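Local coordinates for toluene, o-xylene monooxygenase oxygenase subunit (PDB 2INC), which probably forms a structural, non-catalytic part of the oxygenase component that hydroxylates toluene and o-xylene in a bacterial multicomponent monooxygenase, at residues Q91-Q96 / L243-Q248; E197-A202 / L217-A222. One frame throughout, in Å; residues are numbered along the deposited sequence.

Contact 1: Q91-Q96 / L243-Q248; sequences QGLFDQ and LGLLAQ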
loop_
_atom_site.group_PDB
_atom_site.type_symbol
_atom_site.label_atom_id
_atom_site.label_comp_id
_atom_site.label_asym_id
_atom_site.label_seq_id
_atom_site.Cartn_x
_atom_site.Cartn_y
_atom_site.Cartn_z
ATOM N N GLN B 91 -21.645 10.199 -0.954
ATOM C CA GLN B 91 -21.089 11.527 -0.774
ATOM C C GLN B 91 -21.060 12.273 -2.124
ATOM O O GLN B 91 -21.287 13.472 -2.153
ATOM C CB GLN B 91 -19.748 11.535 0.005
ATOM C CG GLN B 91 -19.774 10.634 1.326
ATOM C CD GLN B 91 -20.617 11.177 2.548
ATOM O OE1 GLN B 91 -20.514 12.349 2.931
ATOM N NE2 GLN B 91 -21.436 10.303 3.157
ATOM N N GLY B 92 -20.903 11.550 -3.235
ATOM C CA GLY B 92 -21.057 12.180 -4.507
ATOM C C GLY B 92 -22.458 12.721 -4.704
ATOM O O GLY B 92 -22.606 13.849 -5.179
ATOM N N LEU B 93 -23.483 11.906 -4.404
ATOM C CA LEU B 93 -24.882 12.357 -4.475
ATOM C C LEU B 93 -25.090 13.593 -3.682
ATOM O O LEU B 93 -25.683 14.544 -4.180
ATOM C CB LEU B 93 -25.870 11.348 -3.920
ATOM C CG LEU B 93 -26.205 10.236 -4.902
ATOM C CD1 LEU B 93 -27.114 9.155 -4.245
ATOM C CD2 LEU B 93 -26.845 10.864 -6.169
ATOM N N PHE B 94 -24.643 13.585 -2.436
ATOM C CA PHE B 94 -24.788 14.782 -1.597
ATOM C C PHE B 94 -24.117 15.979 -2.266
ATOM O O PHE B 94 -24.661 17.090 -2.276
ATOM C CB PHE B 94 -24.153 14.564 -0.235
ATOM C CG PHE B 94 -24.912 13.577 0.666
ATOM C CD1 PHE B 94 -24.388 13.246 1.920
ATOM C CD2 PHE B 94 -26.113 12.997 0.259
ATOM C CE1 PHE B 94 -25.032 12.378 2.752
ATOM C CE2 PHE B 94 -26.789 12.081 1.111
ATOM C CZ PHE B 94 -26.243 11.806 2.364
ATOM N N ASP B 95 -22.905 15.765 -2.788
ATOM C CA ASP B 95 -22.126 16.890 -3.307
ATOM C C ASP B 95 -22.801 17.390 -4.562
ATOM O O ASP B 95 -23.004 18.556 -4.736
ATOM C CB ASP B 95 -20.714 16.416 -3.599
ATOM C CG ASP B 95 -19.782 17.493 -4.119
ATOM O OD1 ASP B 95 -19.918 18.695 -3.764
ATOM O OD2 ASP B 95 -18.788 17.079 -4.784
ATOM N N GLN B 96 -23.134 16.482 -5.471
ATOM C CA GLN B 96 -23.597 16.902 -6.783
ATOM C C GLN B 96 -25.054 17.413 -6.774
ATOM O O GLN B 96 -25.402 18.336 -7.522
ATOM C CB GLN B 96 -23.228 15.782 -7.800
ATOM C CG GLN B 96 -21.646 15.791 -7.839
ATOM C CD GLN B 96 -21.010 15.109 -9.017
ATOM O OE1 GLN B 96 -21.440 15.302 -10.133
ATOM N NE2 GLN B 96 -19.903 14.337 -8.764
ATOM N N LEU B 243 -33.336 11.657 -1.357
ATOM C CA LEU B 243 -33.755 10.684 -0.327
ATOM C C LEU B 243 -34.144 9.351 -0.996
ATOM O O LEU B 243 -33.863 8.259 -0.482
ATOM C CB LEU B 243 -34.901 11.254 0.514
ATOM C CG LEU B 243 -35.375 10.323 1.659
ATOM C CD1 LEU B 243 -34.235 9.758 2.504
ATOM C CD2 LEU B 243 -36.377 11.044 2.474
ATOM N N GLY B 244 -34.768 9.434 -2.164
ATOM C CA GLY B 244 -35.126 8.221 -2.931
ATOM C C GLY B 244 -33.849 7.415 -3.095
ATOM O O GLY B 244 -33.809 6.251 -2.748
ATOM N N LEU B 245 -32.777 8.063 -3.534
ATOM C CA LEU B 245 -31.505 7.330 -3.732
ATOM C C LEU B 245 -30.775 6.917 -2.455
ATOM O O LEU B 245 -30.205 5.834 -2.405
ATOM C CB LEU B 245 -30.566 8.134 -4.633
ATOM C CG LEU B 245 -31.054 8.258 -6.075
ATOM C CD1 LEU B 245 -30.164 9.260 -6.819
ATOM C CD2 LEU B 245 -31.062 6.891 -6.798
ATOM N N LEU B 246 -30.745 7.819 -1.473
ATOM C CA LEU B 246 -30.139 7.571 -0.168
ATOM C C LEU B 246 -30.753 6.320 0.486
ATOM O O LEU B 246 -30.021 5.449 1.003
ATOM C CB LEU B 246 -30.364 8.793 0.740
ATOM C CG LEU B 246 -29.713 8.704 2.127
ATOM C CD1 LEU B 246 -28.200 8.383 1.918
ATOM C CD2 LEU B 246 -29.887 10.053 2.945
ATOM N N ALA B 247 -32.081 6.222 0.480
ATOM C CA ALA B 247 -32.759 5.132 1.141
ATOM C C ALA B 247 -32.459 3.816 0.428
ATOM O O ALA B 247 -32.267 2.751 1.044
ATOM C CB ALA B 247 -34.309 5.430 1.202
ATOM N N GLN B 248 -32.406 3.866 -0.895
ATOM C CA GLN B 248 -32.048 2.640 -1.645
ATOM C C GLN B 248 -30.590 2.221 -1.331
ATOM O O GLN B 248 -30.303 1.020 -1.231
ATOM C CB GLN B 248 -32.230 2.900 -3.142
ATOM C CG GLN B 248 -31.894 1.704 -4.026
ATOM C CD GLN B 248 -32.145 2.026 -5.483
ATOM O OE1 GLN B 248 -32.692 3.085 -5.787
ATOM N NE2 GLN B 248 -31.752 1.123 -6.390
#
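Leu93 lays its two methyl branches against Leu245, and the two leucines cross at about a right angle. Leu93 CD1 settles on Leu245 CB at 3.6 Å, while Leu93 CD2 reaches past it to Leu245 CD1 at 3.7 Å, so the end of one side chain straddles the base and the tip of the other. Leu93 sets off from its backbone toward 243-248; with CG beside the backbone N (chi1 -80°), its branches end on Leu245. The next residue on each helix makes the second pair: Phe94 meets Leu246. The ring offers its CE2-CZ end: Phe94 CZ lies 4.0 Å from Leu246 CD1 and 4.1 Å from Leu246 CD2, so both methyls rest near the same end of the ring, coming in at a slant. Leu246 has CG anti to its backbone N (chi1 -177°), which swings the methyl fork back toward the ring although its CB does not aim there. Phe94 also meets the ring of Tyr164, the two planes nearly parallel, and touches Arg165, both on helix 142-172. An alanine in place of Phe94 would probably leave the Leu246 methyls without the ring they rest on and Tyr164 without this nearly parallel ring. The backbones stay well apart, with Leu93 CA 8.3 Å from Leu246 CA, and everything that crosses between the segments is apolar. Polar bonds go to the second subunit, another copy of this protein: Gln96 O accepts from its Gln248 NE2, Gln248 NE2 donates to its Gln96 O, and its Tyr89 packs on Leu93. This is apolar helix-helix packing between helices 76-99 and 241-268, consistent with the ferritin-like, all-helical fold of the family, at the face where the second copy packs.

Contact 2: E197-A202 / L217-A222; sequences ELIEKA and LVTKPA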
loop_
_atom_site.group_PDB
_atom_site.type_symbol
_atom_site.label_atom_id
_atom_site.label_comp_id
_atom_site.label_asym_id
_atom_site.label_seq_id
_atom_site.Cartn_x
_atom_site.Cartn_y
_atom_site.Cartn_z
ATOM N N GLU B 197 -41.770 2.589 21.298
ATOM C CA GLU B 197 -42.107 1.520 22.245
ATOM C C GLU B 197 -41.414 0.241 21.855
ATOM O O GLU B 197 -40.803 -0.405 22.704
ATOM C CB GLU B 197 -43.638 1.287 22.298
ATOM C CG GLU B 197 -44.047 0.152 23.267
ATOM C CD GLU B 197 -45.543 0.062 23.517
ATOM O OE1 GLU B 197 -46.360 0.746 22.841
ATOM O OE2 GLU B 197 -45.912 -0.745 24.385
ATOM N N LEU B 198 -41.533 -0.146 20.585
ATOM C CA LEU B 198 -40.871 -1.345 20.089
ATOM C C LEU B 198 -39.345 -1.360 20.399
ATOM O O LEU B 198 -38.836 -2.278 21.040
ATOM C CB LEU B 198 -41.066 -1.420 18.591
ATOM C CG LEU B 198 -40.306 -2.571 17.908
ATOM C CD1 LEU B 198 -40.599 -4.001 18.481
ATOM C CD2 LEU B 198 -40.546 -2.517 16.408
ATOM N N ILE B 199 -38.630 -0.333 19.953
ATOM C CA ILE B 199 -37.188 -0.310 20.157
ATOM C C ILE B 199 -36.830 -0.125 21.662
ATOM O O ILE B 199 -35.884 -0.757 22.115
ATOM C CB ILE B 199 -36.474 0.720 19.244
ATOM C CG1 ILE B 199 -34.958 0.413 19.160
ATOM C CG2 ILE B 199 -36.572 2.091 19.841
ATOM C CD1 ILE B 199 -34.549 -1.056 18.660
ATOM N N GLU B 200 -37.531 0.714 22.454
ATOM C CA GLU B 200 -37.162 0.757 23.877
ATOM C C GLU B 200 -37.286 -0.587 24.578
ATOM O O GLU B 200 -36.414 -0.940 25.391
ATOM C CB GLU B 200 -37.967 1.784 24.658
ATOM C CG GLU B 200 -37.572 3.208 24.251
ATOM C CD GLU B 200 -38.365 4.287 25.010
ATOM O OE1 GLU B 200 -39.188 3.964 25.905
ATOM O OE2 GLU B 200 -38.147 5.469 24.688
ATOM N N LYS B 201 -38.377 -1.320 24.308
ATOM C CA LYS B 201 -38.541 -2.661 24.894
ATOM C C LYS B 201 -37.532 -3.667 24.377
ATOM O O LYS B 201 -36.947 -4.440 25.176
ATOM C CB LYS B 201 -39.960 -3.197 24.675
ATOM C CG LYS B 201 -40.983 -2.385 25.516
ATOM C CD LYS B 201 -42.398 -2.953 25.334
ATOM C CE LYS B 201 -43.280 -2.277 26.398
ATOM N NZ LYS B 201 -44.783 -2.540 26.259
ATOM N N ALA B 202 -37.328 -3.668 23.054
ATOM C CA ALA B 202 -36.329 -4.559 22.425
ATOM C C ALA B 202 -34.926 -4.302 23.007
ATOM O O ALA B 202 -34.181 -5.228 23.225
ATOM C CB ALA B 202 -36.328 -4.434 20.901
ATOM N N LEU B 217 -34.659 -9.753 13.584
ATOM C CA LEU B 217 -35.697 -10.508 12.852
ATOM C C LEU B 217 -37.007 -9.768 12.818
ATOM O O LEU B 217 -37.805 -9.985 11.904
ATOM C CB LEU B 217 -35.870 -11.947 13.382
ATOM C CG LEU B 217 -34.656 -12.883 13.298
ATOM C CD1 LEU B 217 -35.018 -14.306 13.697
ATOM C CD2 LEU B 217 -34.056 -12.838 11.980
ATOM N N VAL B 218 -37.218 -8.877 13.786
ATOM C CA VAL B 218 -38.511 -8.223 13.923
ATOM C C VAL B 218 -38.395 -6.721 13.737
ATOM O O VAL B 218 -39.013 -6.169 12.832
ATOM C CB VAL B 218 -39.209 -8.548 15.287
ATOM C CG1 VAL B 218 -40.517 -7.747 15.438
ATOM C CG2 VAL B 218 -39.472 -10.088 15.388
ATOM N N THR B 219 -37.623 -6.056 14.588
ATOM C CA THR B 219 -37.555 -4.601 14.530
ATOM C C THR B 219 -36.953 -4.094 13.202
ATOM O O THR B 219 -37.541 -3.246 12.500
ATOM C CB THR B 219 -36.756 -4.118 15.696
ATOM O OG1 THR B 219 -37.443 -4.531 16.872
ATOM C CG2 THR B 219 -36.654 -2.599 15.701
ATOM N N LYS B 220 -35.822 -4.674 12.790
ATOM C CA LYS B 220 -35.155 -4.130 11.619
ATOM C C LYS B 220 -36.005 -4.254 10.343
ATOM O O LYS B 220 -36.129 -3.283 9.569
ATOM C CB LYS B 220 -33.737 -4.733 11.467
ATOM C CG LYS B 220 -32.716 -3.924 12.275
ATOM C CD LYS B 220 -31.318 -4.539 12.392
ATOM C CE LYS B 220 -30.737 -4.865 11.047
ATOM N NZ LYS B 220 -30.604 -3.699 10.138
ATOM N N PRO B 221 -36.567 -5.439 10.074
ATOM C CA PRO B 221 -37.385 -5.424 8.844
ATOM C C PRO B 221 -38.559 -4.443 8.883
ATOM O O PRO B 221 -38.853 -3.874 7.851
ATOM C CB PRO B 221 -37.807 -6.898 8.667
ATOM C CG PRO B 221 -36.621 -7.658 9.367
ATOM C CD PRO B 221 -36.457 -6.793 10.639
ATOM N N ALA B 222 -39.156 -4.189 10.053
ATOM C CA ALA B 222 -40.195 -3.157 10.193
ATOM C C ALA B 222 -39.632 -1.758 9.969
ATOM O O ALA B 222 -40.252 -0.943 9.286
ATOM C CB ALA B 222 -40.914 -3.235 11.524
#
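Leu198 and Thr219 run past each other in opposite directions, and the branched end of the leucine wraps the threonine hydroxyl. Thr219 OG1 lies 3.6 Å from Leu198 CD1, with Leu198 CG and CD2 about as near; the methyl Thr219 CG2 is 4.0 Å from Leu198 CD2. Ile199 comes in differently, at about a right angle, and touches with the end of its longer branch: Ile199 CD1 sits 3.9 Å from Thr219 CG2. Thr219 has that methyl anti to its backbone N and OG1 beside the N (chi1 -61°), so the methyl takes the isoleucine while the hydroxyl sits among the leucine carbons. Ala202 CB closes on the same oxygen from one turn further along, at 4.2 Å. The polar need of that buried hydroxyl is met within its own helix, by a hydrogen bond to Ala214 O. Helices 190-202 and 208-237 follow each other in the chain and form a roughly antiparallel helical hairpin, in a chain whose family belongs to the ferritin clan; the directions of these segments differ by 148° and their axes approach to 10.7 Å. The backbone of 217-222 is irregular: it makes a wider pi-type turn at 217-219, and at Pro221 the N has no bond to the preceding turn, which kinks the helix. Leu128 of helix 121-138 touches both Ile199 and Thr219. Within 197-202, Lys201 NZ bridges to Glu197 OE2 at 2.8 Å, using the lone pair that faces away from OE1, while Glu197 OE1 pairs with Lys291. The CB of Lys220 is directed away from 197-202, and its NZ makes a salt bridge with Glu224 and a hydrogen bond with His257.

Overall arrangement
The centres of contact 1 and contact 2 are 26 Å apart, and even their nearest atoms stay about 11 Å from each other, so the two do not touch. Along the chain contact 2 is nested inside the long excursion that contact 1 closes; helix 208-237, which carries half of contact 2, is followed in the chain by helix 241-268, which carries half of contact 1. Contact 2 is the more central, its centre about 10 Å from the centre of the chain against 20 Å for contact 1, which borders the second copy of this protein. No metal or substrate lies among the residues around either contact; in this enzyme family the diiron centre belongs to the larger oxygenase subunit.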